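Local coordinates for DNA repair and telomere maintenance protein nbs1 (Schizosaccharomyces pombe, PDB 3HUF), which serves as the Nbs1 subunit of the MRN complex in double-strand break repair, recognising phosphorylated partners such as Ctp1 through its FHA and BRCT domains, at residues A168-T173 and D221-L226; K206-I209 and Q214-S217. All blocks are in the same frame, centred on the assembly; numbering follows the deposited sequence.

How the contacts relate
Both contacts fasten the segment that connects the two BRCT repeats, and contact 2 is nested inside the loop that contact 1 closes. Contact 1 is partly buried: it joins the end of helix 163-170 to residues 221-226, beside helices of the second repeat, mainly by apolar side chains, with one methyl against a backbone carbonyl oxygen. Contact 2 lies at the surface, where the end of helix 198-209 meets residues 214-217, and there a CH-pi contact is joined by bridging waters. Their centres are 12 Å apart and the two touch directly. The rings of F169 and F215 meet with their planes at about 55°, F169 CD1 lying 3.5 Å from F215 CD2, and C222 packs against P216.

Contact 1. Residues A168-T173 and D221-L226; sequences AFLKKT and DCINSL
The carbonyl group of L170 meets I223 through its oxygen, with the methyl CD1 of I223 3.5 Å from L170 O, while the nearby ring of F169 rests against P216. This is part of the interface of a tandem BRCT pair: helix 163-170 of the first repeat packs against the linker and against helices 238-246 and 294-302, where L243, L246 and W298 also touch L170. A leucine, bulky and wholly apolar, suits a site bordered by the linker and two helices. L170 turns CD2 to the linker, 3.5 Å from C222 CB and 4.0 Å from I223 CG1, and the side chains of L170 and I223 run alongside one another, pointing opposite ways. C222, a small residue, meets this methyl with its CB. I223 sets CG1 anti to its carbonyl carbon (chi1 -80°), which leads CD1 to the end of the helix. There the extended chain of K172 lies roughly perpendicular to it, with CE 3.9 Å from I223 CD1, a meeting of the lysine's methylene part with the isoleucine.

Both backbones turn sharply here. A Schellman motif ends the helix, with K172 at positive phi (67°) and T173 N bonded to A168 O at 3.0 Å. Across from it, C222 to S225 form a type II turn with N224, a residue that tolerates positive phi, at its third position. The turn is gripped twice at C222 O: S225 N lies 3.3 Å from it, and S225 OG, on the same face of the carbonyl plane and tilted 26° out of it, donates from 2.8 Å.

Contact 2. Residues K206-I209 and Q214-S217; sequences KNII and QFPS
I209 places its methyl CG2 over one face of the F215 ring, 3.9 Å from the centroid and 18° off the ring normal, a CH-pi contact displaced toward CG, which is 3.7 Å from CG2. The torsions of I209 split its work. CG1 stands between the backbone N and the carbonyl carbon (chi1 69°), and the extended branch then carries CD1 to 3.5 Å from S217 O. A beta-branched residue suits the spot because its two arms reach different parts of the loop 214-217. F215 points toward the helix, its CG beside its own backbone N. I208 adds a looser touch, CG2 to F215 CE1 at 4.2 Å.

Beside this apolar patch the backbones meet through water. I209 O, near the helix end, is held by two waters, each 2.7 Å away: water 1 also binds F215 O at 2.9 Å, and water 2 reaches P216 O at 2.8 Å. Since all three of these carbonyl oxygens are acceptors, they cannot bond one another directly; water can mediate between them, although each water has more acceptors in reach than protons, so the bonds probably cannot all be made at once.

Contact 1. Residues A168-T173 and D221-L226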
loop_
_atom_site.group_PDB
_atom_site.type_symbol
_atom_site.label_atom_id
_atom_site.label_comp_id
_atom_site.label_asym_id
_atom_site.label_seq_id
_atom_site.Cartn_x
_atom_site.Cartn_y
_atom_site.Cartn_z
ATOM N N ALA A 168 -10.854 4.074 -4.651
ATOM C CA ALA A 168 -10.084 3.061 -3.946
ATOM C C ALA A 168 -10.836 1.737 -3.867
ATOM O O ALA A 168 -10.267 0.675 -4.122
ATOM C CB ALA A 168 -9.720 3.531 -2.568
ATOM N N PHE A 169 -12.116 1.803 -3.509
ATOM C CA PHE A 169 -12.963 0.614 -3.463
ATOM C C PHE A 169 -12.964 -0.152 -4.790
ATOM O O PHE A 169 -12.818 -1.380 -4.824
ATOM C CB PHE A 169 -14.396 1.031 -3.123
ATOM C CG PHE A 169 -15.301 -0.113 -2.845
ATOM C CD1 PHE A 169 -15.204 -0.812 -1.649
ATOM C CD2 PHE A 169 -16.265 -0.497 -3.773
ATOM C CE1 PHE A 169 -16.050 -1.867 -1.378
ATOM C CE2 PHE A 169 -17.112 -1.547 -3.504
ATOM C CZ PHE A 169 -17.004 -2.237 -2.310
ATOM N N LEU A 170 -13.137 0.591 -5.880
ATOM C CA LEU A 170 -13.251 0.004 -7.206
ATOM C C LEU A 170 -11.959 -0.606 -7.737
ATOM O O LEU A 170 -12.003 -1.657 -8.376
ATOM C CB LEU A 170 -13.808 1.022 -8.197
ATOM C CG LEU A 170 -15.317 1.230 -8.071
ATOM C CD1 LEU A 170 -15.719 2.487 -8.794
ATOM C CD2 LEU A 170 -16.050 0.034 -8.639
ATOM N N LYS A 171 -10.817 0.034 -7.478
ATOM C CA LYS A 171 -9.540 -0.547 -7.916
ATOM C C LYS A 171 -8.979 -1.597 -6.933
ATOM O O LYS A 171 -7.812 -1.985 -7.006
ATOM C CB LYS A 171 -8.500 0.524 -8.346
ATOM C CG LYS A 171 -8.384 1.767 -7.481
ATOM C CD LYS A 171 -7.157 2.601 -7.872
ATOM C CE LYS A 171 -6.694 3.516 -6.720
ATOM N NZ LYS A 171 -5.249 3.940 -6.881
ATOM N N LYS A 172 -9.844 -2.051 -6.024
ATOM C CA LYS A 172 -9.566 -3.152 -5.089
ATOM C C LYS A 172 -8.503 -2.858 -4.036
ATOM O O LYS A 172 -7.837 -3.762 -3.521
ATOM C CB LYS A 172 -9.322 -4.473 -5.831
ATOM C CG LYS A 172 -10.580 -4.983 -6.544
ATOM C CD LYS A 172 -10.249 -5.900 -7.707
ATOM C CE LYS A 172 -11.514 -6.524 -8.264
ATOM N NZ LYS A 172 -11.204 -7.619 -9.235
ATOM N N THR A 173 -8.354 -1.575 -3.721
ATOM C CA THR A 173 -7.492 -1.138 -2.643
ATOM C C THR A 173 -8.180 -1.504 -1.325
ATOM O O THR A 173 -9.404 -1.575 -1.265
ATOM C CB THR A 173 -7.271 0.365 -2.743
ATOM O OG1 THR A 173 -6.779 0.659 -4.051
ATOM C CG2 THR A 173 -6.267 0.859 -1.724
ATOM N N ASP A 221 -19.313 -6.515 -7.712
ATOM C CA ASP A 221 -20.662 -6.203 -8.192
ATOM C C ASP A 221 -20.788 -4.782 -8.775
ATOM O O ASP A 221 -21.669 -4.507 -9.599
ATOM C CB ASP A 221 -21.769 -6.539 -7.164
ATOM C CG ASP A 221 -21.385 -6.215 -5.733
ATOM O OD1 ASP A 221 -21.001 -5.056 -5.466
ATOM O OD2 ASP A 221 -21.496 -7.117 -4.868
ATOM N N CYS A 222 -19.880 -3.898 -8.362
ATOM C CA CYS A 222 -19.825 -2.526 -8.874
ATOM C C CYS A 222 -19.179 -2.447 -10.247
ATOM O O CYS A 222 -19.609 -1.667 -11.102
ATOM C CB CYS A 222 -19.047 -1.633 -7.907
ATOM S SG CYS A 222 -20.071 -0.587 -6.894
ATOM N N ILE A 223 -18.145 -3.263 -10.436
ATOM C CA ILE A 223 -17.333 -3.269 -11.652
ATOM C C ILE A 223 -18.142 -3.738 -12.863
ATOM O O ILE A 223 -18.780 -4.793 -12.821
ATOM C CB ILE A 223 -16.028 -4.091 -11.443
ATOM C CG1 ILE A 223 -14.998 -3.243 -10.688
ATOM C CG2 ILE A 223 -15.434 -4.567 -12.776
ATOM C CD1 ILE A 223 -14.040 -4.044 -9.827
ATOM N N ASN A 224 -18.125 -2.914 -13.912
ATOM C CA ASN A 224 -18.914 -3.105 -15.143
ATOM C C ASN A 224 -20.441 -3.113 -15.003
ATOM O O ASN A 224 -21.135 -3.743 -15.808
ATOM C CB ASN A 224 -18.436 -4.322 -15.948
ATOM C CG ASN A 224 -17.404 -3.955 -16.995
ATOM O OD1 ASN A 224 -16.287 -3.551 -16.672
ATOM N ND2 ASN A 224 -17.776 -4.096 -18.262
ATOM N N SER A 225 -20.968 -2.400 -14.010
ATOM C CA SER A 225 -22.425 -2.318 -13.832
ATOM C C SER A 225 -23.111 -1.399 -14.855
ATOM O O SER A 225 -24.321 -1.497 -15.074
ATOM C CB SER A 225 -22.812 -1.943 -12.386
ATOM O OG SER A 225 -22.134 -0.783 -11.919
ATOM N N LEU A 226 -22.338 -0.523 -15.488
ATOM C CA LEU A 226 -22.885 0.398 -16.482
ATOM C C LEU A 226 -22.425 0.079 -17.900
ATOM O O LEU A 226 -22.381 0.980 -18.751
ATOM C CB LEU A 226 -22.506 1.842 -16.153
ATOM C CG LEU A 226 -22.917 2.465 -14.825
ATOM C CD1 LEU A 226 -22.431 3.892 -14.799
ATOM C CD2 LEU A 226 -24.427 2.416 -14.650
#

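Contact 2. Residues K206-I209 and Q214-S217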
loop_
_atom_site.group_PDB
_atom_site.type_symbol
_atom_site.label_atom_id
_atom_site.label_comp_id
_atom_site.label_asym_id
_atom_site.label_seq_id
_atom_site.Cartn_x
_atom_site.Cartn_y
_atom_site.Cartn_z
ATOM N N LYS A 206 -13.163 -5.085 5.960
ATOM C CA LYS A 206 -14.362 -5.895 5.943
ATOM C C LYS A 206 -15.418 -5.381 6.927
ATOM O O LYS A 206 -16.606 -5.457 6.650
ATOM C CB LYS A 206 -14.037 -7.367 6.218
ATOM C CG LYS A 206 -13.245 -8.007 5.082
ATOM C CD LYS A 206 -13.073 -9.533 5.255
ATOM C CE LYS A 206 -11.808 -10.029 4.493
ATOM N NZ LYS A 206 -11.767 -11.524 4.345
ATOM N N ASN A 207 -14.974 -4.851 8.064
ATOM C CA ASN A 207 -15.916 -4.357 9.066
ATOM C C ASN A 207 -16.499 -3.015 8.616
ATOM O O ASN A 207 -17.700 -2.790 8.762
ATOM C CB ASN A 207 -15.254 -4.280 10.456
ATOM C CG ASN A 207 -16.256 -4.157 11.570
ATOM O OD1 ASN A 207 -17.057 -5.080 11.832
ATOM N ND2 ASN A 207 -16.222 -3.013 12.261
ATOM N N ILE A 208 -15.657 -2.159 8.018
ATOM C CA ILE A 208 -16.100 -0.850 7.507
ATOM C C ILE A 208 -17.314 -0.939 6.574
ATOM O O ILE A 208 -18.331 -0.238 6.786
ATOM C CB ILE A 208 -14.955 -0.052 6.794
ATOM C CG1 ILE A 208 -13.952 0.491 7.811
ATOM C CG2 ILE A 208 -15.520 1.088 5.971
ATOM C CD1 ILE A 208 -12.657 1.054 7.161
ATOM N N ILE A 209 -17.232 -1.820 5.578
ATOM C CA ILE A 209 -18.279 -1.929 4.559
ATOM C C ILE A 209 -19.546 -2.657 5.030
ATOM O O ILE A 209 -20.600 -2.520 4.400
ATOM C CB ILE A 209 -17.749 -2.551 3.232
ATOM C CG1 ILE A 209 -17.408 -4.037 3.419
ATOM C CG2 ILE A 209 -16.524 -1.763 2.697
ATOM C CD1 ILE A 209 -17.048 -4.748 2.129
ATOM N N GLN A 214 -23.034 3.251 2.064
ATOM C CA GLN A 214 -22.180 3.967 1.144
ATOM C C GLN A 214 -21.385 2.964 0.303
ATOM O O GLN A 214 -20.702 3.342 -0.648
ATOM C CB GLN A 214 -21.242 4.910 1.914
ATOM C CG GLN A 214 -21.962 6.061 2.636
ATOM C CD GLN A 214 -22.625 7.037 1.666
ATOM O OE1 GLN A 214 -21.966 7.600 0.791
ATOM N NE2 GLN A 214 -23.937 7.231 1.819
ATOM N N PHE A 215 -21.494 1.685 0.665
ATOM C CA PHE A 215 -20.797 0.605 -0.036
ATOM C C PHE A 215 -21.763 -0.502 -0.420
ATOM O O PHE A 215 -22.719 -0.765 0.311
ATOM C CB PHE A 215 -19.720 -0.007 0.854
ATOM C CG PHE A 215 -18.565 0.902 1.126
ATOM C CD1 PHE A 215 -18.534 1.678 2.280
ATOM C CD2 PHE A 215 -17.495 0.972 0.228
ATOM C CE1 PHE A 215 -17.469 2.513 2.532
ATOM C CE2 PHE A 215 -16.431 1.802 0.455
ATOM C CZ PHE A 215 -16.396 2.574 1.603
ATOM N N PRO A 216 -21.516 -1.165 -1.568
ATOM C CA PRO A 216 -22.199 -2.434 -1.803
ATOM C C PRO A 216 -21.374 -3.566 -1.186
ATOM O O PRO A 216 -20.426 -3.291 -0.446
ATOM C CB PRO A 216 -22.241 -2.532 -3.329
ATOM C CG PRO A 216 -21.026 -1.791 -3.786
ATOM C CD PRO A 216 -20.643 -0.793 -2.700
ATOM N N SER A 217 -21.734 -4.815 -1.478
ATOM C CA SER A 217 -21.049 -5.977 -0.893
ATOM C C SER A 217 -19.562 -6.100 -1.263
ATOM O O SER A 217 -18.720 -6.436 -0.416
ATOM C CB SER A 217 -21.796 -7.268 -1.256
ATOM O OG SER A 217 -23.010 -7.387 -0.518
HETATM O O HOH W 1 -22.651 -2.538 2.601
HETATM O O HOH W 2 -20.938 -4.085 2.192
#